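Local coordinates for hyaluronoglucosaminidase (Apis mellifera, PDB 1FCQ), which hydrolyses hyaluronan as a family 56 glycosidase built on a TIM-type barrel, and is a major allergen of honeybee venom, at residues 31-34 / 39-42; 207-212 / 245-250; 236-241 / 287-292; 275-280 / 317-322. All coordinates share one frame; numbering follows the deposited sequence.

Contact 1. Residues 31-34 / 39-42; sequences EVSE and LQNW
A single helical turn, residues 31-34, is tied to the chain that follows it by Gln-40, which reaches back so that its side-chain amide meets Val-32 and Ser-33. The short excursion belongs to the connection between strand 12-16 and strand 51-55 of the TIM-type barrel. Ser-33 OG donates to Gln-40 OE1 over 2.7 Å, arriving in the carbonyl plane with a C=O...OG angle of 158°. The serine hydroxyl is placed for this by a first torsion of 52°, which sets OG between its own backbone N and carbonyl carbon. Ser-33 N also points at the same oxygen, but at 3.3 Å and with a bent N-H angle this second bond is weak. OE1 is therefore held by hydroxyl and backbone of one residue. Val-32 supplies the apolar part: its CB lies 3.6 Å from Gln-40 OE1 and equally near NE2, while CG1 sits 3.9 Å from Gln-40 CD, so the branched side chain runs obliquely across the amide. On the glutamine side, CG stands anti to the backbone N (chi1 -174°) and the chain stays extended, which carries the amide the full distance to the helical turn. Its other end is gripped too: NE2 bonds to Phe-29 O and Asp-44 OD1, which fixes the rotation of the amide group. Farther out, Val-32 packs on Trp-15 of strand 12-16 and on Leu-320 of helix 310-328, and Leu-39 makes backbone hydrogen bonds to Val-13 and Trp-15, leaving the turn between that strand and that helix.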
loop_
_atom_site.group_PDB
_atom_site.type_symbol
_atom_site.label_atom_id
_atom_site.label_comp_id
_atom_site.label_asym_id
_atom_site.label_seq_id
_atom_site.Cartn_x
_atom_site.Cartn_y
_atom_site.Cartn_z
ATOM N N GLU A 31 -22.156 -12.237 4.421
ATOM C CA GLU A 31 -21.531 -12.868 5.560
ATOM C C GLU A 31 -20.266 -12.155 6.014
ATOM O O GLU A 31 -19.935 -12.290 7.187
ATOM C CB GLU A 31 -21.235 -14.352 5.337
ATOM C CG GLU A 31 -20.249 -14.626 4.225
ATOM C CD GLU A 31 -20.898 -14.810 2.876
ATOM O OE1 GLU A 31 -20.402 -15.686 2.126
ATOM O OE2 GLU A 31 -21.886 -14.137 2.519
ATOM N N VAL A 32 -19.619 -11.379 5.133
ATOM C CA VAL A 32 -18.440 -10.633 5.594
ATOM C C VAL A 32 -18.710 -9.861 6.872
ATOM O O VAL A 32 -17.957 -9.962 7.829
ATOM C CB VAL A 32 -18.026 -9.659 4.465
ATOM C CG1 VAL A 32 -16.978 -8.660 4.905
ATOM C CG2 VAL A 32 -17.478 -10.482 3.303
ATOM N N SER A 33 -19.784 -9.064 6.861
ATOM C CA SER A 33 -20.143 -8.261 8.014
ATOM C C SER A 33 -21.143 -8.981 8.906
ATOM O O SER A 33 -21.049 -8.845 10.130
ATOM C CB SER A 33 -20.741 -6.927 7.557
ATOM O OG SER A 33 -21.787 -7.094 6.624
ATOM N N GLU A 34 -22.051 -9.754 8.306
ATOM C CA GLU A 34 -23.099 -10.373 9.129
ATOM C C GLU A 34 -22.616 -11.533 9.978
ATOM O O GLU A 34 -23.152 -11.737 11.077
ATOM C CB GLU A 34 -24.281 -10.788 8.258
ATOM C CG GLU A 34 -24.913 -9.632 7.506
ATOM C CD GLU A 34 -26.166 -10.014 6.740
ATOM O OE1 GLU A 34 -26.414 -11.225 6.556
ATOM O OE2 GLU A 34 -26.896 -9.095 6.310
ATOM N N LEU A 39 -15.761 -4.984 8.793
ATOM C CA LEU A 39 -16.389 -3.750 8.320
ATOM C C LEU A 39 -16.492 -3.808 6.802
ATOM O O LEU A 39 -15.516 -4.109 6.088
ATOM C CB LEU A 39 -15.577 -2.525 8.750
ATOM C CG LEU A 39 -15.440 -2.360 10.272
ATOM C CD1 LEU A 39 -14.627 -1.101 10.568
ATOM C CD2 LEU A 39 -16.788 -2.296 10.962
ATOM N N GLN A 40 -17.688 -3.548 6.296
ATOM C CA GLN A 40 -18.024 -3.692 4.897
ATOM C C GLN A 40 -18.790 -2.474 4.387
ATOM O O GLN A 40 -19.750 -2.000 5.008
ATOM C CB GLN A 40 -18.895 -4.950 4.732
ATOM C CG GLN A 40 -19.253 -5.359 3.320
ATOM C CD GLN A 40 -19.908 -6.733 3.294
ATOM O OE1 GLN A 40 -20.560 -7.154 4.263
ATOM N NE2 GLN A 40 -19.712 -7.432 2.184
ATOM N N ASN A 41 -18.299 -1.974 3.253
ATOM C CA ASN A 41 -18.969 -0.856 2.595
ATOM C C ASN A 41 -20.431 -1.196 2.306
ATOM O O ASN A 41 -20.745 -2.355 2.045
ATOM C CB ASN A 41 -18.313 -0.490 1.274
ATOM C CG ASN A 41 -16.977 0.216 1.440
ATOM O OD1 ASN A 41 -16.795 1.013 2.352
ATOM N ND2 ASN A 41 -16.081 -0.070 0.524
ATOM N N TRP A 42 -21.273 -0.176 2.415
ATOM C CA TRP A 42 -22.706 -0.369 2.146
ATOM C C TRP A 42 -22.895 -1.007 0.778
ATOM O O TRP A 42 -22.252 -0.695 -0.230
ATOM C CB TRP A 42 -23.391 0.990 2.259
ATOM C CG TRP A 42 -24.873 0.976 2.002
ATOM C CD1 TRP A 42 -25.838 0.525 2.843
ATOM C CD2 TRP A 42 -25.535 1.411 0.814
ATOM N NE1 TRP A 42 -27.079 0.647 2.246
ATOM C CE2 TRP A 42 -26.916 1.208 1.010
ATOM C CE3 TRP A 42 -25.095 1.971 -0.394
ATOM C CZ2 TRP A 42 -27.858 1.528 0.027
ATOM C CZ3 TRP A 42 -26.028 2.283 -1.365
ATOM C CH2 TRP A 42 -27.397 2.074 -1.132
#

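Contact 2. Residues 207-212 / 245-250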
loop_
_atom_site.group_PDB
_atom_site.type_symbol
_atom_site.label_atom_id
_atom_site.label_comp_id
_atom_site.label_asym_id
_atom_site.label_seq_id
_atom_site.Cartn_x
_atom_site.Cartn_y
_atom_site.Cartn_z
ATOM N N GLN A 207 16.117 4.087 9.661
ATOM C CA GLN A 207 16.593 5.457 9.774
ATOM C C GLN A 207 15.925 6.376 8.747
ATOM O O GLN A 207 15.486 7.479 9.102
ATOM C CB GLN A 207 18.108 5.540 9.599
ATOM C CG GLN A 207 18.918 4.625 10.501
ATOM C CD GLN A 207 20.408 4.865 10.375
ATOM O OE1 GLN A 207 21.070 4.344 9.475
ATOM N NE2 GLN A 207 20.993 5.670 11.259
ATOM N N GLU A 208 15.805 5.890 7.518
ATOM C CA GLU A 208 15.119 6.666 6.480
ATOM C C GLU A 208 13.651 6.843 6.825
ATOM O O GLU A 208 13.096 7.926 6.598
ATOM C CB GLU A 208 15.345 6.011 5.119
ATOM C CG GLU A 208 16.824 6.143 4.733
ATOM C CD GLU A 208 17.229 5.117 3.693
ATOM O OE1 GLU A 208 16.471 4.166 3.415
ATOM O OE2 GLU A 208 18.347 5.290 3.150
ATOM N N ASN A 209 12.977 5.857 7.430
ATOM C CA ASN A 209 11.590 6.072 7.839
ATOM C C ASN A 209 11.497 7.143 8.918
ATOM O O ASN A 209 10.563 7.941 8.932
ATOM C CB ASN A 209 10.970 4.766 8.356
ATOM C CG ASN A 209 10.681 3.797 7.230
ATOM O OD1 ASN A 209 10.469 4.183 6.078
ATOM N ND2 ASN A 209 10.612 2.508 7.581
ATOM N N ASP A 210 12.482 7.137 9.833
ATOM C CA ASP A 210 12.491 8.127 10.899
ATOM C C ASP A 210 12.597 9.539 10.322
ATOM O O ASP A 210 11.994 10.437 10.918
ATOM C CB ASP A 210 13.672 7.939 11.853
ATOM C CG ASP A 210 13.665 6.650 12.631
ATOM O OD1 ASP A 210 12.620 6.018 12.833
ATOM O OD2 ASP A 210 14.766 6.224 13.053
ATOM N N LYS A 211 13.310 9.727 9.228
ATOM C CA LYS A 211 13.488 11.073 8.688
ATOM C C LYS A 211 12.407 11.468 7.700
ATOM O O LYS A 211 12.421 12.552 7.110
ATOM C CB LYS A 211 14.882 11.220 8.075
ATOM C CG LYS A 211 15.299 10.153 7.094
ATOM C CD LYS A 211 14.734 10.332 5.696
ATOM C CE LYS A 211 15.743 10.990 4.763
ATOM N NZ LYS A 211 16.799 10.033 4.327
ATOM N N MET A 212 11.421 10.602 7.508
ATOM C CA MET A 212 10.321 10.853 6.597
ATOM C C MET A 212 9.084 11.355 7.320
ATOM O O MET A 212 7.941 11.037 7.007
ATOM C CB MET A 212 9.983 9.602 5.780
ATOM C CG MET A 212 10.565 9.689 4.367
ATOM S SD MET A 212 10.372 8.162 3.442
ATOM C CE MET A 212 8.605 7.944 3.373
ATOM N N VAL A 245 4.817 -4.818 11.062
ATOM C CA VAL A 245 3.860 -4.172 11.945
ATOM C C VAL A 245 4.587 -3.395 13.040
ATOM O O VAL A 245 4.190 -2.277 13.365
ATOM C CB VAL A 245 2.864 -5.175 12.550
ATOM C CG1 VAL A 245 1.989 -4.528 13.612
ATOM C CG2 VAL A 245 2.016 -5.771 11.427
ATOM N N LYS A 246 5.697 -3.946 13.536
ATOM C CA LYS A 246 6.489 -3.191 14.515
ATOM C C LYS A 246 7.023 -1.899 13.900
ATOM O O LYS A 246 7.048 -0.868 14.592
ATOM C CB LYS A 246 7.678 -4.000 15.042
ATOM C CG LYS A 246 7.306 -5.157 15.956
ATOM C CD LYS A 246 8.564 -5.968 16.282
ATOM C CE LYS A 246 8.261 -7.166 17.154
ATOM N NZ LYS A 246 9.477 -8.013 17.362
ATOM N N GLU A 247 7.482 -1.929 12.648
ATOM C CA GLU A 247 8.020 -0.710 12.030
ATOM C C GLU A 247 6.943 0.355 11.966
ATOM O O GLU A 247 7.142 1.522 12.324
ATOM C CB GLU A 247 8.573 -1.012 10.642
ATOM C CG GLU A 247 9.263 0.153 9.953
ATOM C CD GLU A 247 10.569 0.553 10.602
ATOM O OE1 GLU A 247 11.063 -0.176 11.488
ATOM O OE2 GLU A 247 11.087 1.622 10.223
ATOM N N ALA A 248 5.740 -0.021 11.522
ATOM C CA ALA A 248 4.648 0.941 11.460
ATOM C C ALA A 248 4.264 1.463 12.842
ATOM O O ALA A 248 4.016 2.665 12.955
ATOM C CB ALA A 248 3.432 0.324 10.767
ATOM N N LEU A 249 4.224 0.611 13.873
ATOM C CA LEU A 249 3.877 1.130 15.210
ATOM C C LEU A 249 4.944 2.079 15.737
ATOM O O LEU A 249 4.577 3.077 16.377
ATOM C CB LEU A 249 3.697 -0.060 16.157
ATOM C CG LEU A 249 2.452 -0.912 15.902
ATOM C CD1 LEU A 249 2.555 -2.234 16.646
ATOM C CD2 LEU A 249 1.187 -0.175 16.313
ATOM N N ARG A 250 6.221 1.831 15.457
ATOM C CA ARG A 250 7.258 2.737 15.942
ATOM C C ARG A 250 7.048 4.131 15.353
ATOM O O ARG A 250 7.120 5.136 16.039
ATOM C CB ARG A 250 8.690 2.292 15.614
ATOM C CG ARG A 250 9.743 3.273 16.133
ATOM C CD ARG A 250 11.180 2.878 15.859
ATOM N NE ARG A 250 11.764 3.370 14.598
ATOM C CZ ARG A 250 11.547 2.738 13.455
ATOM N NH1 ARG A 250 10.791 1.648 13.499
ATOM N NH2 ARG A 250 12.051 3.156 12.298
#
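The guanidinium of Arg-250 has two carboxylates at its edge, Asp-210 on one helix and Glu-247 one turn earlier on its own. NH2 donates to Glu-247 OE2 over 2.8 Å, close to the guanidinium plane but from above the carboxylate plane of the glutamate, and NH1 pairs with Glu-247 OE1 at 2.7 Å, a salt bridge whose hydrogen bond is bent and weak. Across the contact, Arg-250 NH2 meets Asp-210 OD1 at 3.0 Å from above the carboxylate plane; the two flat groups stand 75° apart, and NE adds a weak bond to the same oxygen. A bend at chi3 (91°) in the otherwise extended arginine turns its head between the two acids. The result is a three-residue salt-bridge network joining the end of helix 203-210 to helix 234-253 on the outside of the barrel. Asn-209 strengthens the joint: its ND2 donates to Glu-247 OE2 over 2.8 Å, nearly straight at 176° and within the amide plane. That oxygen thus takes two donors, the asparagine amide and the arginine, from opposite faces of the carboxylate. ND2 has a further acceptor in Tyr-188 O, and Arg-250 NH2 a weak one in Met-206 O. Glu-247 also packs against Cys-201, half of the disulfide with Cys-189.

Contact 3. Residues 236-241 / 287-292; sequences ERVGLV and LRKITD
Val-241 meets Ile-290, and Val-238 meets Lys-289, where two neighbouring helices of the TIM-type barrel's outer layer, 234-253 and 280-292, pack side by side. The segments run in broadly the same direction, their axes 9.3 Å apart at closest approach and crossing at -35°. The apolar core of the contact is the touch of Val-241 CG1 on Ile-290 CG1, 3.5 Å apart, with the two side chains set at about a right angle. Val-241 directs CG1 at the isoleucine because that methyl stands anti to the backbone N (chi1 174°), while Ile-290 does not aim its CB at the other helix but reaches the valine with its CG1 branch, CD1 following at 4.2 Å from the same methyl.

One turn back on the first helix, Val-238 offers CG1 to the lysine. Its CA is 6.7 Å from that of Lys-289, the nearest pair of CA atoms between the segments. The lysine does not run straight out: it bends at chi2, chi3 and chi4, so the aliphatic chain curls across the valine, the two side chains roughly perpendicular.

Around this first shell, Ile-290 also rests on Pro-264 and Tyr-266 of strand 261-267, which seats the isoleucine on the barrel wall, and Val-241 touches Thr-286 and Leu-228. Val-238 leans on Ala-285, one turn before Lys-289. A polar tie runs beside the packing, the salt bridge from Arg-237 NH1 to Asp-282 OD2. At the partly exposed margin, the curled lysine brings CE to 3.6 Å from Val-238 CG1.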
loop_
_atom_site.group_PDB
_atom_site.type_symbol
_atom_site.label_atom_id
_atom_site.label_comp_id
_atom_site.label_asym_id
_atom_site.label_seq_id
_atom_site.Cartn_x
_atom_site.Cartn_y
_atom_site.Cartn_z
ATOM N N GLU A 236 9.029 -17.843 9.899
ATOM C CA GLU A 236 9.470 -16.718 9.099
ATOM C C GLU A 236 8.281 -15.920 8.565
ATOM O O GLU A 236 8.371 -14.693 8.443
ATOM C CB GLU A 236 10.374 -17.110 7.931
ATOM C CG GLU A 236 11.765 -17.515 8.388
ATOM C CD GLU A 236 12.598 -18.198 7.327
ATOM O OE1 GLU A 236 13.842 -18.168 7.490
ATOM O OE2 GLU A 236 12.055 -18.752 6.350
ATOM N N ARG A 237 7.166 -16.617 8.284
ATOM C CA ARG A 237 5.995 -15.857 7.815
ATOM C C ARG A 237 5.462 -14.946 8.905
ATOM O O ARG A 237 5.031 -13.806 8.672
ATOM C CB ARG A 237 4.924 -16.812 7.285
ATOM C CG ARG A 237 5.311 -17.448 5.954
ATOM C CD ARG A 237 4.161 -18.357 5.514
ATOM N NE ARG A 237 4.561 -19.211 4.402
ATOM C CZ ARG A 237 4.622 -20.533 4.489
ATOM N NH1 ARG A 237 4.285 -21.136 5.626
ATOM N NH2 ARG A 237 4.992 -21.293 3.468
ATOM N N VAL A 238 5.471 -15.419 10.148
ATOM C CA VAL A 238 5.044 -14.616 11.289
ATOM C C VAL A 238 6.023 -13.457 11.483
ATOM O O VAL A 238 5.613 -12.338 11.790
ATOM C CB VAL A 238 4.980 -15.470 12.561
ATOM C CG1 VAL A 238 4.740 -14.610 13.788
ATOM C CG2 VAL A 238 3.894 -16.530 12.406
ATOM N N GLY A 239 7.309 -13.747 11.335
ATOM C CA GLY A 239 8.357 -12.743 11.452
ATOM C C GLY A 239 8.234 -11.636 10.413
ATOM O O GLY A 239 8.491 -10.464 10.711
ATOM N N LEU A 240 7.907 -11.996 9.181
ATOM C CA LEU A 240 7.699 -11.045 8.098
ATOM C C LEU A 240 6.631 -10.052 8.551
ATOM O O LEU A 240 6.816 -8.836 8.445
ATOM C CB LEU A 240 7.233 -11.745 6.824
ATOM C CG LEU A 240 6.924 -10.937 5.568
ATOM C CD1 LEU A 240 6.989 -11.845 4.344
ATOM C CD2 LEU A 240 5.539 -10.288 5.580
ATOM N N VAL A 241 5.485 -10.585 8.995
ATOM C CA VAL A 241 4.392 -9.740 9.449
ATOM C C VAL A 241 4.819 -8.902 10.644
ATOM O O VAL A 241 4.607 -7.694 10.691
ATOM C CB VAL A 241 3.158 -10.592 9.806
ATOM C CG1 VAL A 241 2.033 -9.770 10.412
ATOM C CG2 VAL A 241 2.658 -11.302 8.550
ATOM N N LEU A 287 -2.458 -13.502 11.741
ATOM C CA LEU A 287 -3.505 -12.593 12.213
ATOM C C LEU A 287 -3.324 -12.414 13.721
ATOM O O LEU A 287 -3.483 -11.320 14.277
ATOM C CB LEU A 287 -4.911 -13.049 11.830
ATOM C CG LEU A 287 -5.235 -13.061 10.327
ATOM C CD1 LEU A 287 -6.652 -13.582 10.133
ATOM C CD2 LEU A 287 -5.034 -11.698 9.684
ATOM N N ARG A 288 -2.901 -13.480 14.417
ATOM C CA ARG A 288 -2.598 -13.355 15.847
ATOM C C ARG A 288 -1.445 -12.394 16.084
ATOM O O ARG A 288 -1.500 -11.559 16.999
ATOM C CB ARG A 288 -2.320 -14.743 16.445
ATOM C CG ARG A 288 -3.576 -15.424 16.950
ATOM C CD ARG A 288 -3.488 -16.944 16.943
ATOM N NE ARG A 288 -4.588 -17.520 17.704
ATOM C CZ ARG A 288 -5.172 -18.695 17.589
ATOM N NH1 ARG A 288 -4.808 -19.587 16.674
ATOM N NH2 ARG A 288 -6.172 -19.003 18.412
ATOM N N LYS A 289 -0.413 -12.412 15.245
ATOM C CA LYS A 289 0.711 -11.495 15.401
ATOM C C LYS A 289 0.275 -10.045 15.233
ATOM O O LYS A 289 0.685 -9.173 16.002
ATOM C CB LYS A 289 1.845 -11.842 14.449
ATOM C CG LYS A 289 3.064 -10.950 14.505
ATOM C CD LYS A 289 3.690 -10.864 15.881
ATOM C CE LYS A 289 4.687 -11.962 16.155
ATOM N NZ LYS A 289 4.034 -13.243 16.523
ATOM N N ILE A 290 -0.560 -9.772 14.233
ATOM C CA ILE A 290 -1.048 -8.417 14.009
ATOM C C ILE A 290 -1.792 -7.901 15.237
ATOM O O ILE A 290 -1.586 -6.746 15.634
ATOM C CB ILE A 290 -1.972 -8.358 12.769
ATOM C CG1 ILE A 290 -1.152 -8.703 11.520
ATOM C CG2 ILE A 290 -2.575 -6.967 12.613
ATOM C CD1 ILE A 290 -2.037 -8.888 10.298
ATOM N N THR A 291 -2.683 -8.696 15.817
ATOM C CA THR A 291 -3.473 -8.275 16.961
ATOM C C THR A 291 -2.634 -8.176 18.235
ATOM O O THR A 291 -2.779 -7.212 18.991
ATOM C CB THR A 291 -4.649 -9.233 17.231
ATOM O OG1 THR A 291 -5.429 -9.412 16.039
ATOM C CG2 THR A 291 -5.545 -8.650 18.317
ATOM N N ASP A 292 -1.774 -9.159 18.465
ATOM C CA ASP A 292 -0.923 -9.164 19.655
ATOM C C ASP A 292 -0.001 -7.959 19.737
ATOM O O ASP A 292 0.282 -7.445 20.828
ATOM C CB ASP A 292 -0.098 -10.448 19.708
ATOM C CG ASP A 292 -0.864 -11.699 20.086
ATOM O OD1 ASP A 292 -2.070 -11.661 20.387
ATOM O OD2 ASP A 292 -0.234 -12.788 20.069
#

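Contact 4. Residues 275-280 / 317-322; sequences DTDLSR and REYLNN
Tyr-319 reaches out of helix 310-328 to the loop that leads into helix 280-292, and its ring has Asp-277 over one face and the Leu-278 carbonyl oxygen at its edge. Starting at CB, the side chain leaves with CG anti to the backbone N (chi1 177°), which sends the ring away from its helix and across to the loop. CB itself is met at 4.2 Å by Asp-277 OD2. CG and CD1 lie under the aspartate carboxylate, whose plane is tilted only 17° from the ring, so the two flat groups are stacked, the side chains running antiparallel, each toward the other's backbone. Farther along, CE1 is 3.5 Å from Asp-277 CB, which sits over the face toward the rim of the ring; its distance of 3.8 Å to the ring centroid, 22° off the normal, makes this a CH-pi contact. At the tip, OH donates to Leu-278 O over 2.8 Å, the hydroxyl lying somewhat out of the carbonyl plane. Leu-278 CB packs on the hydroxyl at 3.5 Å.

The carboxylate over the ring is itself secured: OD1 forms a salt bridge with Lys-269 NZ and OD2 accepts from Gln-315 NE2 one turn earlier on the tyrosine's helix. Leu-283 of helix 280-292 touches both Tyr-319 and Leu-278. Immediately downstream, Ser-279 is the N-cap of helix 280-292, its OG bonded to Asp-282 N. The arrangement belongs to a beta-to-alpha connection of the TIM-type barrel, here joined to helix 310-328 just before helix 280-292 begins.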
loop_
_atom_site.group_PDB
_atom_site.type_symbol
_atom_site.label_atom_id
_atom_site.label_comp_id
_atom_site.label_asym_id
_atom_site.label_seq_id
_atom_site.Cartn_x
_atom_site.Cartn_y
_atom_site.Cartn_z
ATOM N N ASP A 275 -1.809 -17.875 -6.894
ATOM C CA ASP A 275 -3.058 -18.599 -7.060
ATOM C C ASP A 275 -3.363 -19.465 -5.843
ATOM O O ASP A 275 -4.423 -20.089 -5.754
ATOM C CB ASP A 275 -3.007 -19.477 -8.308
ATOM C CG ASP A 275 -3.276 -18.737 -9.600
ATOM O OD1 ASP A 275 -3.726 -17.573 -9.578
ATOM O OD2 ASP A 275 -3.031 -19.356 -10.661
ATOM N N THR A 276 -2.447 -19.512 -4.884
ATOM C CA THR A 276 -2.583 -20.338 -3.702
ATOM C C THR A 276 -3.115 -19.564 -2.500
ATOM O O THR A 276 -2.494 -18.582 -2.104
ATOM C CB THR A 276 -1.220 -20.963 -3.322
ATOM O OG1 THR A 276 -0.733 -21.689 -4.459
ATOM C CG2 THR A 276 -1.329 -21.913 -2.142
ATOM N N ASP A 277 -4.231 -20.003 -1.956
ATOM C CA ASP A 277 -4.879 -19.437 -0.803
ATOM C C ASP A 277 -4.045 -19.714 0.461
ATOM O O ASP A 277 -3.454 -20.786 0.623
ATOM C CB ASP A 277 -6.291 -19.944 -0.523
ATOM C CG ASP A 277 -7.294 -19.586 -1.601
ATOM O OD1 ASP A 277 -7.333 -18.422 -2.049
ATOM O OD2 ASP A 277 -8.048 -20.501 -2.002
ATOM N N LEU A 278 -4.024 -18.720 1.360
ATOM C CA LEU A 278 -3.266 -18.923 2.594
ATOM C C LEU A 278 -3.801 -20.110 3.393
ATOM O O LEU A 278 -5.002 -20.298 3.510
ATOM C CB LEU A 278 -3.360 -17.673 3.480
ATOM C CG LEU A 278 -2.100 -16.808 3.555
ATOM C CD1 LEU A 278 -1.568 -16.427 2.195
ATOM C CD2 LEU A 278 -2.388 -15.553 4.376
ATOM N N SER A 279 -2.889 -20.903 3.956
ATOM C CA SER A 279 -3.291 -22.029 4.799
ATOM C C SER A 279 -3.939 -21.528 6.080
ATOM O O SER A 279 -3.726 -20.406 6.539
ATOM C CB SER A 279 -2.081 -22.898 5.146
ATOM O OG SER A 279 -1.137 -22.169 5.926
ATOM N N ARG A 280 -4.687 -22.408 6.755
ATOM C CA ARG A 280 -5.322 -22.040 8.019
ATOM C C ARG A 280 -4.269 -21.717 9.085
ATOM O O ARG A 280 -4.442 -20.824 9.919
ATOM C CB ARG A 280 -6.180 -23.218 8.502
ATOM C CG ARG A 280 -6.955 -22.887 9.773
ATOM N N ARG A 317 -15.754 -17.569 -2.130
ATOM C CA ARG A 317 -16.766 -17.612 -1.086
ATOM C C ARG A 317 -16.591 -18.872 -0.241
ATOM O O ARG A 317 -16.672 -18.846 0.970
ATOM C CB ARG A 317 -18.173 -17.537 -1.685
ATOM C CG ARG A 317 -19.238 -17.278 -0.624
ATOM C CD ARG A 317 -20.584 -16.914 -1.232
ATOM N NE ARG A 317 -21.509 -16.325 -0.278
ATOM C CZ ARG A 317 -22.364 -15.325 -0.417
ATOM N NH1 ARG A 317 -22.515 -14.610 -1.523
ATOM N NH2 ARG A 317 -23.145 -14.950 0.593
ATOM N N GLU A 318 -16.264 -20.004 -0.879
ATOM C CA GLU A 318 -16.003 -21.232 -0.131
ATOM C C GLU A 318 -14.811 -21.043 0.799
ATOM O O GLU A 318 -14.843 -21.399 1.979
ATOM C CB GLU A 318 -15.708 -22.326 -1.141
ATOM C CG GLU A 318 -15.682 -23.761 -0.701
ATOM C CD GLU A 318 -15.649 -24.688 -1.928
ATOM O OE1 GLU A 318 -14.531 -25.148 -2.218
ATOM O OE2 GLU A 318 -16.703 -24.908 -2.553
ATOM N N TYR A 319 -13.740 -20.417 0.288
ATOM C CA TYR A 319 -12.554 -20.179 1.124
ATOM C C TYR A 319 -12.889 -19.265 2.287
ATOM O O TYR A 319 -12.457 -19.438 3.440
ATOM C CB TYR A 319 -11.418 -19.581 0.289
ATOM C CG TYR A 319 -10.187 -19.240 1.099
ATOM C CD1 TYR A 319 -9.366 -20.208 1.650
ATOM C CD2 TYR A 319 -9.830 -17.903 1.290
ATOM C CE1 TYR A 319 -8.237 -19.878 2.382
ATOM C CE2 TYR A 319 -8.711 -17.570 2.011
ATOM C CZ TYR A 319 -7.920 -18.544 2.568
ATOM O OH TYR A 319 -6.792 -18.202 3.270
ATOM N N LEU A 320 -13.656 -18.202 2.020
ATOM C CA LEU A 320 -14.106 -17.290 3.056
ATOM C C LEU A 320 -14.883 -18.005 4.167
ATOM O O LEU A 320 -14.659 -17.759 5.343
ATOM C CB LEU A 320 -14.983 -16.172 2.470
ATOM C CG LEU A 320 -15.685 -15.236 3.450
ATOM C CD1 LEU A 320 -14.647 -14.467 4.282
ATOM C CD2 LEU A 320 -16.611 -14.247 2.757
ATOM N N ASN A 321 -15.788 -18.898 3.789
ATOM C CA ASN A 321 -16.619 -19.589 4.781
ATOM C C ASN A 321 -15.887 -20.753 5.426
ATOM O O ASN A 321 -16.118 -21.005 6.615
ATOM C CB ASN A 321 -17.954 -19.925 4.114
ATOM C CG ASN A 321 -18.781 -18.645 3.979
ATOM O OD1 ASN A 321 -19.043 -17.967 4.973
ATOM N ND2 ASN A 321 -19.191 -18.284 2.775
ATOM N N ASN A 322 -14.995 -21.396 4.701
ATOM C CA ASN A 322 -14.224 -22.511 5.223
ATOM C C ASN A 322 -13.126 -22.044 6.174
ATOM O O ASN A 322 -12.852 -22.666 7.202
ATOM C CB ASN A 322 -13.539 -23.302 4.102
ATOM C CG ASN A 322 -14.382 -24.210 3.232
ATOM O OD1 ASN A 322 -15.537 -24.448 3.533
ATOM N ND2 ASN A 322 -13.827 -24.745 2.151
#

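In the fold
From the N terminus, contact 1 comes first, closing a short local loop after strand 12-16, with four residues between its segments, before any other contact opens. Contact 2 then opens at 207-212 and closes on helix 234-253 at 245-250. Contact 3 starts inside that span, at 236-241 on the same helix, and closes at 287-292, so the two cross. Contact 4 opens at 275-280, before contact 3 has closed, and crosses it in turn, ending on helix 310-328. There the chain returns to its start: Glu-31 pairs with Arg-317 in a salt bridge and probably hydrogen-bonds Asn-321, so contacts 4 and 1 touch. Contacts 2 and 3 join helices to helix 234-253; contacts 1 and 4 fasten loops to helical segments.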